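Local coordinates for protein beta-porphyranase A (Bacteroides plebeius, PDB 4AW7) that hydrolyses the sulfated red-algal polysaccharide porphyran at its beta-1,4 linkages between galactose and L-galactose-6-sulfate, yielding mostly disaccharides, at residues 418-423 with 459-464. Residues are numbered along the deposited sequence; the frame is centred on the assembly and turned at random.
Sequences VSNVTK and VADVSS
Ser419 and Thr422 pair with Asp461 and Val459 across an antiparallel strand contact in the porphyranase beta-sandwich domain, away from the substrate cleft. Each makes two backbone bonds: Ser419 N reaches Asp461 O at 2.9 Å, and Thr422 N reaches Val459 O at 2.7 Å. Between these pairs, 418-423 holds two residues to one in 459-464, a beta bulge in which Asn420 takes positive phi and psi (51°/54°), a conformation asparagine tolerates well. A water donates to both Asn420 O and Val459 O, two acceptors that cannot bond each other, and also bonds Thr422 OG1, itself hydrogen-bonded to Asn440 on strand 433-441. The Asn420 amide bridges the strands: ND2 reaches Asp461 OD2 at 2.8 Å in a nearly straight bond. The donor meets OD2 on its anti side but well out of the carboxylate plane, the amide plane almost perpendicular to the carboxylate. Asp461 suits this place because its other oxygen, OD1, forms a salt bridge with Arg392 on the neighbouring strand 392-399. On the face bearing Val418 and Val462, small Ala460 sets its CB against Val418 CG1 at a tight 3.5 Å, and Val421 CG2 packs on the same methyl at 3.9 Å, Met444 touching both Val418 and Val421.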
# COMPACT_ATOMS: atom_id res chain seq x y z
N VAL A 418 -22.74 18.66 -14.44
CA VAL A 418 -22.84 17.28 -13.95
C VAL A 418 -24.32 16.85 -13.94
O VAL A 418 -25.20 17.66 -13.63
CB VAL A 418 -22.19 17.19 -12.57
CG1 VAL A 418 -22.35 15.78 -11.95
CG2 VAL A 418 -20.71 17.54 -12.72
N SER A 419 -24.56 15.61 -14.33
CA SER A 419 -25.92 15.06 -14.41
C SER A 419 -25.90 13.55 -14.24
O SER A 419 -24.83 12.95 -14.20
CB SER A 419 -26.54 15.40 -15.77
OG SER A 419 -25.85 14.76 -16.85
N ASN A 420 -27.07 12.92 -14.18
CA ASN A 420 -27.18 11.46 -14.12
C ASN A 420 -26.29 10.84 -13.03
O ASN A 420 -25.48 9.95 -13.26
CB ASN A 420 -26.90 10.86 -15.47
CG ASN A 420 -27.86 11.35 -16.50
OD1 ASN A 420 -29.04 11.57 -16.19
ND2 ASN A 420 -27.37 11.61 -17.70
N VAL A 421 -26.48 11.34 -11.83
CA VAL A 421 -25.70 10.91 -10.67
C VAL A 421 -26.23 9.58 -10.13
O VAL A 421 -27.43 9.39 -9.90
CB VAL A 421 -25.73 11.97 -9.56
CG1 VAL A 421 -24.89 11.54 -8.36
CG2 VAL A 421 -25.24 13.35 -10.09
N THR A 422 -25.29 8.66 -9.91
CA THR A 422 -25.56 7.38 -9.25
C THR A 422 -24.64 7.26 -8.02
O THR A 422 -23.45 7.61 -8.06
CB THR A 422 -25.37 6.21 -10.21
OG1 THR A 422 -26.23 6.37 -11.36
CG2 THR A 422 -25.65 4.90 -9.57
N LYS A 423 -25.21 6.82 -6.93
CA LYS A 423 -24.47 6.64 -5.70
C LYS A 423 -24.27 5.16 -5.43
O LYS A 423 -25.26 4.41 -5.27
CB LYS A 423 -25.21 7.27 -4.52
CG LYS A 423 -24.50 7.08 -3.22
CD LYS A 423 -25.09 7.85 -2.07
CE LYS A 423 -26.49 7.40 -1.76
NZ LYS A 423 -26.60 6.08 -1.09
N VAL A 459 -20.98 8.37 -9.22
CA VAL A 459 -20.68 8.28 -10.65
C VAL A 459 -21.64 9.22 -11.34
O VAL A 459 -22.86 9.20 -11.07
CB VAL A 459 -20.83 6.85 -11.19
CG1 VAL A 459 -20.45 6.79 -12.70
CG2 VAL A 459 -20.06 5.89 -10.34
N ALA A 460 -21.12 10.07 -12.21
CA ALA A 460 -21.99 11.04 -12.88
C ALA A 460 -21.49 11.33 -14.27
O ALA A 460 -20.32 11.07 -14.60
CB ALA A 460 -22.02 12.33 -12.07
N ASP A 461 -22.37 11.88 -15.11
CA ASP A 461 -21.96 12.41 -16.40
C ASP A 461 -21.53 13.82 -16.22
O ASP A 461 -22.08 14.54 -15.42
CB ASP A 461 -23.11 12.39 -17.44
CG ASP A 461 -23.58 11.01 -17.80
OD1 ASP A 461 -22.85 10.05 -17.63
OD2 ASP A 461 -24.73 10.90 -18.32
N VAL A 462 -20.50 14.20 -16.97
CA VAL A 462 -19.97 15.54 -16.89
C VAL A 462 -19.72 16.00 -18.31
O VAL A 462 -19.16 15.28 -19.13
CB VAL A 462 -18.66 15.59 -15.99
CG1 VAL A 462 -17.56 14.66 -16.50
CG2 VAL A 462 -18.17 17.02 -15.89
N SER A 463 -20.14 17.22 -18.61
CA SER A 463 -20.11 17.70 -19.99
C SER A 463 -19.02 18.73 -20.26
O SER A 463 -18.86 19.14 -21.44
CB SER A 463 -21.47 18.30 -20.37
OG SER A 463 -21.83 19.34 -19.48
N SER A 464 -18.28 19.14 -19.23
CA SER A 464 -17.39 20.34 -19.29
C SER A 464 -16.45 20.34 -20.49
O SER A 464 -15.79 19.33 -20.78
CB SER A 464 -16.59 20.51 -18.00
OG SER A 464 -15.85 19.32 -17.72
O HOH W 1 -23.78 16.22 -17.71
O HOH W 2 -24.39 7.64 -13.13